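Local coordinates for protein cysteine protease-like VirA (PDB 3EB8) that acts as a secreted Shigella effector that promotes bacterial entry into epithelial cells and spread between them, its proposed alpha-tubulin protease activity being disputed, at residues Glu248-Tyr251 / Ala252-Met255; Ala235-Gln238 / Ser239-Ile242; Lys199-Asn202 / Ser203-Gln207. All blocks are in the same frame, centred on the assembly; numbering follows the deposited sequence.

Interaction 1: Glu248-Tyr251 / Ala252-Met255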
loop_
_atom_site.group_PDB
_atom_site.type_symbol
_atom_site.label_atom_id
_atom_site.label_comp_id
_atom_site.label_asym_id
_atom_site.label_seq_id
_atom_site.Cartn_x
_atom_site.Cartn_y
_atom_site.Cartn_z
ATOM N N GLU A 248 15.310 0.367 7.557
ATOM C CA GLU A 248 15.489 0.393 8.996
ATOM C C GLU A 248 15.787 1.809 9.486
ATOM O O GLU A 248 15.241 2.248 10.493
ATOM C CB GLU A 248 16.620 -0.551 9.410
ATOM C CG GLU A 248 16.196 -2.009 9.445
ATOM C CD GLU A 248 17.275 -2.926 10.001
ATOM O OE1 GLU A 248 18.464 -2.522 10.021
ATOM O OE2 GLU A 248 16.931 -4.056 10.411
ATOM N N HIS A 249 16.650 2.515 8.762
ATOM C CA HIS A 249 17.095 3.820 9.195
ATOM C C HIS A 249 15.935 4.811 9.108
ATOM O O HIS A 249 15.609 5.490 10.087
ATOM C CB HIS A 249 18.313 4.267 8.381
ATOM C CG HIS A 249 18.982 5.488 8.921
ATOM N ND1 HIS A 249 18.958 6.702 8.267
ATOM C CD2 HIS A 249 19.696 5.684 10.056
ATOM C CE1 HIS A 249 19.631 7.593 8.974
ATOM N NE2 HIS A 249 20.088 7.002 10.064
ATOM N N ILE A 250 15.290 4.879 7.953
ATOM C CA ILE A 250 14.156 5.775 7.821
ATOM C C ILE A 250 13.109 5.442 8.885
ATOM O O ILE A 250 12.564 6.320 9.542
ATOM C CB ILE A 250 13.496 5.694 6.426
ATOM C CG1 ILE A 250 14.556 5.765 5.328
ATOM C CG2 ILE A 250 12.479 6.808 6.265
ATOM C CD1 ILE A 250 15.634 6.798 5.590
ATOM N N TYR A 251 12.823 4.162 9.051
ATOM C CA TYR A 251 11.762 3.755 9.957
ATOM C C TYR A 251 12.101 4.208 11.384
ATOM O O TYR A 251 11.229 4.701 12.121
ATOM C CB TYR A 251 11.568 2.240 9.865
ATOM C CG TYR A 251 10.451 1.681 10.700
ATOM C CD1 TYR A 251 9.167 2.174 10.589
ATOM C CD2 TYR A 251 10.675 0.631 11.569
ATOM C CE1 TYR A 251 8.139 1.660 11.342
ATOM C CE2 TYR A 251 9.654 0.103 12.325
ATOM C CZ TYR A 251 8.384 0.626 12.205
ATOM O OH TYR A 251 7.352 0.116 12.955
ATOM N N ALA A 252 13.378 4.076 11.755
ATOM C CA ALA A 252 13.834 4.479 13.084
ATOM C C ALA A 252 13.688 5.977 13.302
ATOM O O ALA A 252 13.316 6.411 14.395
ATOM C CB ALA A 252 15.275 4.056 13.311
ATOM N N GLN A 253 13.996 6.767 12.274
ATOM C CA GLN A 253 13.856 8.217 12.372
ATOM C C GLN A 253 12.394 8.607 12.537
ATOM O O GLN A 253 12.062 9.518 13.289
ATOM C CB GLN A 253 14.445 8.912 11.143
ATOM C CG GLN A 253 15.951 8.807 11.062
ATOM C CD GLN A 253 16.513 9.419 9.802
ATOM O OE1 GLN A 253 15.847 9.466 8.767
ATOM N NE2 GLN A 253 17.753 9.889 9.880
ATOM N N ILE A 254 11.529 7.897 11.828
ATOM C CA ILE A 254 10.110 8.142 11.904
ATOM C C ILE A 254 9.557 7.784 13.285
ATOM O O ILE A 254 8.826 8.576 13.883
ATOM C CB ILE A 254 9.369 7.412 10.781
ATOM C CG1 ILE A 254 9.472 8.258 9.510
ATOM C CG2 ILE A 254 7.912 7.167 11.188
ATOM C CD1 ILE A 254 9.133 7.550 8.259
ATOM N N MET A 255 9.926 6.619 13.808
ATOM C CA MET A 255 9.452 6.238 15.132
ATOM C C MET A 255 10.003 7.171 16.201
ATOM O O MET A 255 9.328 7.425 17.200
ATOM C CB MET A 255 9.766 4.776 15.458
ATOM C CG MET A 255 8.970 3.793 14.608
ATOM S SD MET A 255 9.205 2.068 15.101
ATOM C CE MET A 255 10.958 1.854 14.825
#
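M255 lies over the ring face of Y251, a Met-aromatic contact made one turn further along the alpha-helix 245-265. The evidence is positional: M255 SD stands 3.8 Å from the centroid of the Y251 ring. The sulfur is 31° off the ring normal, so it sits above the face. M255 CG adds a CH-pi contact at 4.1 Å from the same centroid. Y251 has its CG anti to the backbone N (chi1 -177°), which projects the ring outward from the helix, where M255 folds back to meet its face, bending at its thioether to bring the methyl over the ring.

Two further i to i+4 pairs meet at a slant. Q253 NE2 comes to 3.1 Å from H249 CE1. The ring and amide planes of this pair are 49° apart, and Q253 CG lies over one imidazole face. I250 CG2 and I254 CD1 make an apolar contact at 4.0 Å.

Regular i to i+4 bonds set this spacing. M255 N donates to Y251 O at 2.9 Å. I254 N reaches I250 O at 3.0 Å, and E248 and H249 accept in the same way from A252 and Q253.

Further out, one side of the helix rests on the mixed sheet. Y251 packs on I321 and F351, I254 rests on N319 and F351, and the I254 carbonyl receives a bond from H310 NE2. I250 faces V92 and I124, whereas H249 and Q253 are on the exposed side. On the Y251 ring the shortest approach of M255 carbon is that of its methyl, CE, 3.3 Å from Y251 CE2.

Interaction 2: Ala235-Gln238 / Ser239-Ile242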
loop_
_atom_site.group_PDB
_atom_site.type_symbol
_atom_site.label_atom_id
_atom_site.label_comp_id
_atom_site.label_asym_id
_atom_site.label_seq_id
_atom_site.Cartn_x
_atom_site.Cartn_y
_atom_site.Cartn_z
ATOM N N ALA A 235 0.639 -10.539 1.842
ATOM C CA ALA A 235 0.469 -9.099 2.042
ATOM C C ALA A 235 0.379 -8.721 3.518
ATOM O O ALA A 235 0.598 -7.570 3.880
ATOM C CB ALA A 235 -0.764 -8.567 1.282
ATOM N N PHE A 236 0.051 -9.701 4.357
ATOM C CA PHE A 236 -0.137 -9.465 5.786
ATOM C C PHE A 236 1.124 -9.757 6.629
ATOM O O PHE A 236 1.143 -9.467 7.819
ATOM C CB PHE A 236 -1.336 -10.269 6.322
ATOM C CG PHE A 236 -2.670 -9.809 5.796
ATOM C CD1 PHE A 236 -3.144 -10.257 4.574
ATOM C CD2 PHE A 236 -3.459 -8.928 6.534
ATOM C CE1 PHE A 236 -4.378 -9.830 4.093
ATOM C CE2 PHE A 236 -4.693 -8.499 6.053
ATOM C CZ PHE A 236 -5.154 -8.952 4.835
ATOM N N TRP A 237 2.171 -10.338 6.034
ATOM C CA TRP A 237 3.355 -10.648 6.841
ATOM C C TRP A 237 3.868 -9.396 7.611
ATOM O O TRP A 237 4.088 -8.332 7.022
ATOM C CB TRP A 237 4.471 -11.314 6.014
ATOM C CG TRP A 237 5.643 -11.751 6.882
ATOM C CD1 TRP A 237 5.575 -12.401 8.090
ATOM C CD2 TRP A 237 7.031 -11.560 6.615
ATOM N NE1 TRP A 237 6.828 -12.619 8.583
ATOM C CE2 TRP A 237 7.746 -12.115 7.703
ATOM C CE3 TRP A 237 7.748 -10.999 5.548
ATOM C CZ2 TRP A 237 9.149 -12.120 7.764
ATOM C CZ3 TRP A 237 9.151 -11.004 5.609
ATOM C CH2 TRP A 237 9.833 -11.559 6.722
ATOM N N GLN A 238 4.043 -9.526 8.924
ATOM C CA GLN A 238 4.321 -8.358 9.769
ATOM C C GLN A 238 5.624 -7.629 9.431
ATOM O O GLN A 238 5.736 -6.431 9.658
ATOM C CB GLN A 238 4.315 -8.760 11.238
ATOM C CG GLN A 238 5.273 -9.897 11.578
ATOM C CD GLN A 238 5.270 -10.238 13.066
ATOM O OE1 GLN A 238 4.707 -11.258 13.490
ATOM N NE2 GLN A 238 5.885 -9.371 13.870
ATOM N N SER A 239 6.606 -8.354 8.900
ATOM C CA SER A 239 7.913 -7.769 8.554
ATOM C C SER A 239 8.110 -7.667 7.045
ATOM O O SER A 239 9.220 -7.514 6.562
ATOM C CB SER A 239 9.046 -8.581 9.176
ATOM O OG SER A 239 8.811 -8.758 10.553
ATOM N N LEU A 240 7.016 -7.731 6.304
ATOM C CA LEU A 240 7.058 -7.586 4.853
ATOM C C LEU A 240 7.960 -6.436 4.366
ATOM O O LEU A 240 8.631 -6.563 3.359
ATOM C CB LEU A 240 5.641 -7.396 4.321
ATOM C CG LEU A 240 5.507 -7.401 2.802
ATOM C CD1 LEU A 240 5.775 -8.780 2.255
ATOM C CD2 LEU A 240 4.115 -6.948 2.417
ATOM N N HIS A 241 7.978 -5.323 5.087
ATOM C CA HIS A 241 8.651 -4.108 4.620
ATOM C C HIS A 241 10.112 -3.968 5.031
ATOM O O HIS A 241 10.788 -3.060 4.561
ATOM C CB HIS A 241 7.915 -2.853 5.114
ATOM C CG HIS A 241 7.833 -2.747 6.608
ATOM N ND1 HIS A 241 6.898 -3.439 7.354
ATOM C CD2 HIS A 241 8.580 -2.057 7.502
ATOM C CE1 HIS A 241 7.063 -3.170 8.634
ATOM N NE2 HIS A 241 8.077 -2.329 8.753
ATOM N N ILE A 242 10.600 -4.794 5.936
ATOM C CA ILE A 242 11.985 -4.620 6.353
ATOM C C ILE A 242 12.901 -5.212 5.288
ATOM O O ILE A 242 13.216 -6.390 5.339
ATOM C CB ILE A 242 12.263 -5.268 7.718
ATOM C CG1 ILE A 242 11.209 -4.845 8.732
ATOM C CG2 ILE A 242 13.633 -4.861 8.224
ATOM C CD1 ILE A 242 11.210 -3.378 9.000
#
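The indole of W237 carries the backbone and CB of S239 over one face. S239 CB lies 3.9 Å from the centroid of the six-membered ring, 16° off the ring normal, a CH-pi contact made by CB and not by the hydroxyl. The backbone N of L240 approaches the same indole obliquely, 3.4 Å from W237 CE3. A second flat group, the H241 imidazole, has I242 CG1 over one of its faces, and Q238 O comes to it obliquely, 3.7 Å from H241 CE1.

With CG anti to the backbone N (chi1 -175°), the W237 side chain is directed along the loop, and its benzo ring comes to lie against S239 and L240, two and three residues on. The backbone makes this possible by folding into two successive type I beta turns, W237-L240 and S239-I242, which share S239 and L240. L240 N donates to W237 O at 3.1 Å. The acceptor angle is 117°, with the donor well above the carbonyl plane and off the lone-pair directions, as the tight turn requires. I242 N closes the second turn on S239 O, also at 3.1 Å. The L240 side chain reaches back toward A235, its CD2 3.9 Å from A235 O.

Outside partners fix the loop between helices 226-234 and 245-265: Q238 N donates to D143 OD2, R347 NH1 bonds to L240 O, and S304 OG bonds to A235 O. The W237 ring also meets that of F137, and L240 packs on T323 and Y325. The chemistry implies that backbone bonds set the two turns, while the indole, with S239 N, C and CB over one face, probably screens the 239-240 peptide from solvent on that side.

Interaction 3: Lys199-Asn202 / Ser203-Gln207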
loop_
_atom_site.group_PDB
_atom_site.type_symbol
_atom_site.label_atom_id
_atom_site.label_comp_id
_atom_site.label_asym_id
_atom_site.label_seq_id
_atom_site.Cartn_x
_atom_site.Cartn_y
_atom_site.Cartn_z
ATOM N N LYS A 199 -19.079 -22.406 -2.429
ATOM C CA LYS A 199 -19.928 -22.282 -1.249
ATOM C C LYS A 199 -19.821 -20.889 -0.620
ATOM O O LYS A 199 -20.802 -20.146 -0.543
ATOM C CB LYS A 199 -19.554 -23.364 -0.231
ATOM C CG LYS A 199 -19.864 -23.024 1.221
ATOM C CD LYS A 199 -21.293 -23.371 1.594
ATOM C CE LYS A 199 -21.551 -23.024 3.044
ATOM N NZ LYS A 199 -21.033 -21.660 3.360
ATOM N N ILE A 200 -18.619 -20.545 -0.173
ATOM C CA ILE A 200 -18.325 -19.227 0.385
ATOM C C ILE A 200 -18.778 -18.074 -0.513
ATOM O O ILE A 200 -19.495 -17.168 -0.077
ATOM C CB ILE A 200 -16.815 -19.061 0.548
ATOM C CG1 ILE A 200 -16.227 -20.235 1.317
ATOM C CG2 ILE A 200 -16.512 -17.776 1.249
ATOM C CD1 ILE A 200 -14.718 -20.161 1.413
ATOM N N ILE A 201 -18.325 -18.111 -1.766
ATOM C CA ILE A 201 -18.588 -17.049 -2.722
ATOM C C ILE A 201 -20.077 -16.780 -2.791
ATOM O O ILE A 201 -20.512 -15.631 -2.667
ATOM C CB ILE A 201 -17.998 -17.391 -4.116
ATOM C CG1 ILE A 201 -16.529 -16.966 -4.150
ATOM C CG2 ILE A 201 -18.764 -16.696 -5.240
ATOM C CD1 ILE A 201 -15.696 -17.726 -5.145
ATOM N N ASN A 202 -20.855 -17.848 -2.950
ATOM C CA ASN A 202 -22.307 -17.722 -3.009
ATOM C C ASN A 202 -22.942 -17.283 -1.691
ATOM O O ASN A 202 -23.945 -16.570 -1.701
ATOM C CB ASN A 202 -22.950 -18.993 -3.560
ATOM C CG ASN A 202 -23.062 -18.968 -5.073
ATOM O OD1 ASN A 202 -23.561 -17.998 -5.650
ATOM N ND2 ASN A 202 -22.592 -20.024 -5.724
ATOM N N SER A 203 -22.346 -17.683 -0.568
ATOM C CA SER A 203 -22.796 -17.204 0.741
ATOM C C SER A 203 -22.651 -15.686 0.858
ATOM O O SER A 203 -23.453 -15.033 1.514
ATOM C CB SER A 203 -22.009 -17.873 1.881
ATOM O OG SER A 203 -22.499 -19.171 2.185
ATOM N N ASN A 204 -21.620 -15.135 0.224
ATOM C CA ASN A 204 -21.270 -13.721 0.401
ATOM C C ASN A 204 -21.687 -12.813 -0.737
ATOM O O ASN A 204 -21.451 -11.608 -0.682
ATOM C CB ASN A 204 -19.764 -13.547 0.644
ATOM C CG ASN A 204 -19.365 -13.883 2.060
ATOM O OD1 ASN A 204 -19.650 -13.126 2.991
ATOM N ND2 ASN A 204 -18.720 -15.036 2.237
ATOM N N PHE A 205 -22.287 -13.397 -1.764
ATOM C CA PHE A 205 -22.796 -12.634 -2.898
ATOM C C PHE A 205 -24.215 -13.085 -3.267
ATOM O O PHE A 205 -24.405 -13.877 -4.189
ATOM C CB PHE A 205 -21.861 -12.769 -4.104
ATOM C CG PHE A 205 -20.598 -11.954 -3.996
ATOM C CD1 PHE A 205 -19.353 -12.556 -4.132
ATOM C CD2 PHE A 205 -20.648 -10.593 -3.774
ATOM C CE1 PHE A 205 -18.178 -11.810 -4.045
ATOM C CE2 PHE A 205 -19.479 -9.842 -3.682
ATOM C CZ PHE A 205 -18.245 -10.454 -3.816
ATOM N N PRO A 206 -25.219 -12.574 -2.539
ATOM C CA PRO A 206 -26.630 -12.903 -2.773
ATOM C C PRO A 206 -27.178 -12.234 -4.035
ATOM O O PRO A 206 -27.925 -12.858 -4.795
ATOM C CB PRO A 206 -27.344 -12.324 -1.541
ATOM C CG PRO A 206 -26.258 -11.873 -0.600
ATOM C CD PRO A 206 -25.053 -11.611 -1.440
ATOM N N GLN A 207 -26.798 -10.977 -4.246
ATOM C CA GLN A 207 -27.273 -10.180 -5.381
ATOM C C GLN A 207 -27.091 -10.878 -6.738
ATOM O O GLN A 207 -26.085 -11.543 -6.982
ATOM C CB GLN A 207 -26.577 -8.817 -5.395
ATOM C CG GLN A 207 -26.181 -8.271 -4.015
ATOM C CD GLN A 207 -24.822 -8.776 -3.522
ATOM O OE1 GLN A 207 -24.204 -8.174 -2.638
ATOM N NE2 GLN A 207 -24.355 -9.880 -4.095
#
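N204 lies alongside I200, both side chains pointing the same way. Its CB is 3.7 Å from I200 O; CG, anti to the N204 carbonyl carbon (chi1 -78°), stays near the same oxygen; and ND2, at the tip, donates to I200 O at 3.2 Å from above the carbonyl plane, while also meeting I200 CG2 at 3.7 Å. The same amide nitrogen bonds to D172 OD2 of helix 167-176, which ties the tip to a neighbouring helix. I200 O therefore has two donors in N204, since N204 N also reaches it, at 3.0 Å and nearly in line with the carbonyl.

N204 N is shared with I201 O at 3.1 Å, where the C=O...N angle is only 111°, an i to i+3 bond beside the i to i+4 one. On the exposed flank K199 NZ curls round to donate to S203 OG at 3.1 Å, and S203 N bonds to K199 O. I201 CG2 lies 4.3 Å from F205 CD1, on the side that faces helix 210-221, where N202 OD1 takes a bond from K216. Mixed i+3 and i+4 bonding of this kind is typical of the C-terminal end of an alpha-helix, here the helix that starts at 194, within the tubulin-binding region.

In the fold
Interactions 3, 2 and 1 follow in that order from the N terminus, each complete before the next begins, so none nests or crosses. Interaction 3 takes in the end of a helix and the loop after it, interaction 2 closes two overlapping turns, and interaction 1 covers about two turns within a helix. Residues 199-207 are set against helices 167-176 and 210-221. Residues 235-242 lead from helix 226-234 along strands 274-283 and 315-327 to helix 245-265, one side of which, through Y251 and I254, packs on strands 315-327 and 348-356. Interactions 2 and 1 touch through I242 CG2 and E248 CG, 4.0 Å apart. Interactions 3 and 1, about 43 Å between centres, flank the chain's centre.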